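Haloacid dehalogenase-like hydrolase (Bacteroides thetaiotaomicron, PDB 2RB5) probably acts as a magnesium-dependent phosphatase of the haloacid dehalogenase superfamily, its active site occupied here by magnesium and tungstate. Local coordinates at residues A4-I9 against E204-F209. Residues are numbered along the deposited sequence; the frame is centred on the assembly and turned at random.
Sequences ALFFDI and EETMSF. With MG (magnesium ion), chain B; WO6 (trioxido(oxo)tungsten), chain C.
Phe7 and Phe209, paired across two parallel strands, lie side by side with their rings in an offset stack, planes 18° apart and centroids 4.4 Å from each other. Phe7 brings CE2 over one face of the Phe209 ring, 3.4 Å from CD1. With CG anti to its carbonyl carbon (chi1 -58°), the Phe209 ring also turns an edge to Phe6 O and to Leu5 CD2, so that a face and an edge are both engaged. An alanine in place of Phe209 would probably open a gap beside Phe7, leaving its ring without a stacking partner and freer to turn. Between the two backbones, parallel-sheet hydrogen bonds alternate; Phe209 N donates to Phe6 O (2.9 Å). Asp8 N donates in turn to Phe209 O, an almost straight bond with 170° at the hydrogen. This bond holds the backbone just where Asp8 leaves the strand. The Asp8 carboxylate divides its oxygens between two metals, OD1 binding magnesium at 2.1 Å and OD2 the tungsten at 2.3 Å, while Thr12 hydrogen-bonds OD1. Asp8 is a known magnesium ligand, its strand-end place consistent with the first aspartate of the HAD-type DxDx(T/V) motif. The other end is looser: Glu205 joins through its backbone carbonyl to Ala4 N, but its partly exposed side chain leads away, with OE1 hydrogen-bonded to the backbone N of Lys202. Between strands 38-42 and 224-227, the pair lies in the middle of the parallel part of the Rossmann-like HAD sheet, with helix 250-258 against Leu5, Phe7, Met207 and Phe209 and helix 188-199 against Phe6 and Thr206.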
ATOM      1  N   ALA A   4     -12.524   3.772  12.839  1.00  7.16           N
ATOM      2  CA  ALA A   4     -11.369   3.142  12.231  1.00  6.89           C
ATOM      3  C   ALA A   4     -10.742   4.094  11.228  1.00  6.67           C
ATOM      4  O   ALA A   4     -11.439   4.631  10.356  1.00  7.33           O
ATOM      5  CB  ALA A   4     -11.747   1.882  11.502  1.00  7.83           C
ATOM      6  N   LEU A   5      -9.424   4.268  11.359  1.00  6.22           N
ATOM      7  CA  LEU A   5      -8.609   5.102  10.485  1.00  6.04           C
ATOM      8  C   LEU A   5      -7.708   4.194   9.670  1.00  6.08           C
ATOM      9  O   LEU A   5      -7.042   3.319  10.231  1.00  7.29           O
ATOM     10  CB  LEU A   5      -7.733   6.053  11.284  1.00  6.77           C
ATOM     11  CG  LEU A   5      -8.451   6.902  12.329  1.00  6.68           C
ATOM     12  CD1 LEU A   5      -7.449   7.767  13.066  1.00  8.39           C
ATOM     13  CD2 LEU A   5      -9.542   7.760  11.737  1.00  7.60           C
ATOM     14  N   PHE A   6      -7.646   4.411   8.356  1.00  5.83           N
ATOM     15  CA  PHE A   6      -6.812   3.627   7.459  1.00  5.66           C
ATOM     16  C   PHE A   6      -5.814   4.525   6.767  1.00  5.70           C
ATOM     17  O   PHE A   6      -6.227   5.421   5.999  1.00  6.87           O
ATOM     18  CB  PHE A   6      -7.678   2.926   6.381  1.00  6.42           C
ATOM     19  CG  PHE A   6      -8.595   1.901   7.010  1.00  6.24           C
ATOM     20  CD1 PHE A   6      -9.883   2.227   7.418  1.00  6.49           C
ATOM     21  CD2 PHE A   6      -8.139   0.609   7.237  1.00  6.20           C
ATOM     22  CE1 PHE A   6     -10.685   1.266   8.031  1.00  6.94           C
ATOM     23  CE2 PHE A   6      -8.935  -0.338   7.839  1.00  6.39           C
ATOM     24  CZ  PHE A   6     -10.225  -0.007   8.235  1.00  6.97           C
ATOM     25  N   PHE A   7      -4.543   4.308   7.014  1.00  5.76           N
ATOM     26  CA  PHE A   7      -3.489   5.164   6.496  1.00  6.18           C
ATOM     27  C   PHE A   7      -2.600   4.433   5.504  1.00  6.05           C
ATOM     28  O   PHE A   7      -1.939   3.458   5.851  1.00  6.37           O
ATOM     29  CB  PHE A   7      -2.568   5.649   7.611  1.00  6.32           C
ATOM     30  CG  PHE A   7      -3.229   6.553   8.615  1.00  6.38           C
ATOM     31  CD1 PHE A   7      -3.691   6.059   9.831  1.00  6.88           C
ATOM     32  CD2 PHE A   7      -3.379   7.910   8.370  1.00  6.62           C
ATOM     33  CE1 PHE A   7      -4.305   6.890  10.746  1.00  7.22           C
ATOM     34  CE2 PHE A   7      -3.989   8.733   9.289  1.00  7.37           C
ATOM     35  CZ  PHE A   7      -4.459   8.231  10.476  1.00  7.46           C
ATOM     36  N   ASP A   8      -2.518   4.975   4.277  1.00  6.20           N
ATOM     37  CA  ASP A   8      -1.380   4.662   3.414  1.00  6.47           C
ATOM     38  C   ASP A   8      -0.083   5.096   4.128  1.00  6.33           C
ATOM     39  O   ASP A   8      -0.094   5.983   4.985  1.00  6.80           O
ATOM     40  CB  ASP A   8      -1.582   5.395   2.103  1.00  7.03           C
ATOM     41  CG  ASP A   8      -0.429   5.246   1.140  1.00  7.65           C
ATOM     42  OD1 ASP A   8       0.107   6.281   0.699  1.00  7.71           O
ATOM     43  OD2 ASP A   8      -0.099   4.062   0.856  1.00  7.92           O
ATOM     44  N   ILE A   9       1.030   4.473   3.721  1.00  6.57           N
ATOM     45  CA  ILE A   9       2.326   4.865   4.276  1.00  7.03           C
ATOM     46  C   ILE A   9       2.985   5.940   3.419  1.00  7.33           C
ATOM     47  O   ILE A   9       3.112   7.113   3.834  1.00  7.95           O
ATOM     48  CB  ILE A   9       3.300   3.684   4.474  1.00  7.02           C
ATOM     49  CG1 ILE A   9       2.696   2.591   5.368  1.00  7.00           C
ATOM     50  CG2 ILE A   9       4.592   4.204   5.053  1.00  8.77           C
ATOM     51  CD1 ILE A   9       3.529   1.318   5.390  1.00  7.54           C
ATOM     52  N   GLU A 204     -19.653   2.669   7.528  1.00  7.72           N
ATOM     53  CA  GLU A 204     -20.075   4.039   7.788  0.53  8.16           C
ATOM     54  C   GLU A 204     -19.237   4.705   8.865  1.00  7.85           C
ATOM     55  O   GLU A 204     -19.351   5.918   9.099  1.00  9.50           O
ATOM     56  CB  GLU A 204     -21.592   4.009   8.069  0.53  9.65           C
ATOM     57  CG  GLU A 204     -22.432   3.626   6.866  0.53 11.69           C
ATOM     58  CD  GLU A 204     -22.255   2.256   6.211  0.53 13.73           C
ATOM     59  OE1 GLU A 204     -22.193   1.290   7.053  0.53 11.11           O
ATOM     60  OE2 GLU A 204     -22.084   2.233   4.954  0.53 12.16           O
ATOM     61  N   GLU A 205     -18.394   3.953   9.569  1.00  7.33           N
ATOM     62  CA  GLU A 205     -17.548   4.389  10.672  1.00  7.66           C
ATOM     63  C   GLU A 205     -16.072   4.433  10.303  1.00  6.82           C
ATOM     64  O   GLU A 205     -15.198   4.435  11.156  1.00  7.97           O
ATOM     65  CB  GLU A 205     -17.758   3.489  11.899  1.00  8.58           C
ATOM     66  CG  GLU A 205     -19.191   3.430  12.406  1.00 10.87           C
ATOM     67  CD  GLU A 205     -19.514   2.348  13.399  1.00 11.86           C
ATOM     68  OE1 GLU A 205     -18.992   1.187  13.316  1.00 11.02           O
ATOM     69  OE2 GLU A 205     -20.344   2.660  14.322  1.00 15.10           O
ATOM     70  N   THR A 206     -15.749   4.448   9.003  1.00  6.81           N
ATOM     71  CA  THR A 206     -14.359   4.399   8.540  1.00  6.27           C
ATOM     72  C   THR A 206     -13.917   5.721   7.909  1.00  6.39           C
ATOM     73  O   THR A 206     -14.693   6.465   7.331  1.00  6.91           O
ATOM     74  CB  THR A 206     -14.184   3.274   7.512  1.00  6.91           C
ATOM     75  OG1 THR A 206     -14.978   3.530   6.336  1.00  7.01           O
ATOM     76  CG2 THR A 206     -14.511   1.908   8.075  1.00  7.23           C
ATOM     77  N   MET A 207     -12.610   5.953   7.986  1.00  6.20           N
ATOM     78  CA  MET A 207     -11.949   7.075   7.372  1.00  6.22           C
ATOM     79  C   MET A 207     -10.628   6.585   6.785  1.00  5.74           C
ATOM     80  O   MET A 207      -9.897   5.891   7.484  1.00  6.81           O
ATOM     81  CB  MET A 207     -11.719   8.211   8.382  1.00  6.60           C
ATOM     82  CG  MET A 207     -11.072   9.463   7.824  1.00  7.48           C
ATOM     83  SD  MET A 207     -10.881  10.770   9.042  1.00  9.10           S
ATOM     84  CE  MET A 207     -12.598  11.255   9.219  1.00 10.57           C
ATOM     85  N   SER A 208     -10.333   6.966   5.548  1.00  5.91           N
ATOM     86  CA  SER A 208      -9.077   6.584   4.888  1.00  6.20           C
ATOM     87  C   SER A 208      -8.298   7.821   4.486  1.00  6.43           C
ATOM     88  O   SER A 208      -8.873   8.916   4.295  1.00  6.89           O
ATOM     89  CB  SER A 208      -9.354   5.665   3.714  1.00  6.82           C
ATOM     90  OG  SER A 208     -10.122   6.379   2.751  1.00  7.26           O
ATOM     91  N   PHE A 209      -7.001   7.640   4.337  1.00  6.13           N
ATOM     92  CA  PHE A 209      -6.037   8.687   4.021  1.00  6.39           C
ATOM     93  C   PHE A 209      -5.052   8.176   2.984  1.00  6.33           C
ATOM     94  O   PHE A 209      -4.457   7.109   3.184  1.00  6.65           O
ATOM     95  CB  PHE A 209      -5.222   9.103   5.260  1.00  6.47           C
ATOM     96  CG  PHE A 209      -6.034   9.590   6.431  1.00  6.30           C
ATOM     97  CD1 PHE A 209      -6.706   8.679   7.265  1.00  6.85           C
ATOM     98  CD2 PHE A 209      -6.115  10.928   6.711  1.00  7.39           C
ATOM     99  CE1 PHE A 209      -7.394   9.141   8.351  1.00  7.85           C
ATOM    100  CE2 PHE A 209      -6.807  11.379   7.854  1.00  8.24           C
ATOM    101  CZ  PHE A 209      -7.461  10.481   8.678  1.00  8.57           C
TER
HETATM  102 MG    MG B 701       1.221   6.512  -1.033  1.00  7.99          MG
HETATM  103  W   WO6 C 801       1.770   3.065  -0.006  1.00 10.28           W
HETATM  104  O1  WO6 C 801       3.265   2.173  -0.530  1.00 11.43           O
HETATM  105  O2  WO6 C 801       2.051   4.632  -0.699  1.00  8.37           O
HETATM  106  O3  WO6 C 801       2.099   2.853   1.629  1.00  9.42           O
HETATM  107  O4  WO6 C 801       0.761   1.989  -0.809  1.00  9.18           O
HETATM  108  O   HOH W   1      -0.302   5.609  -2.167  1.00  8.66           O
HETATM  109  O   HOH W   2       2.376   7.028  -2.658  1.00  9.61           O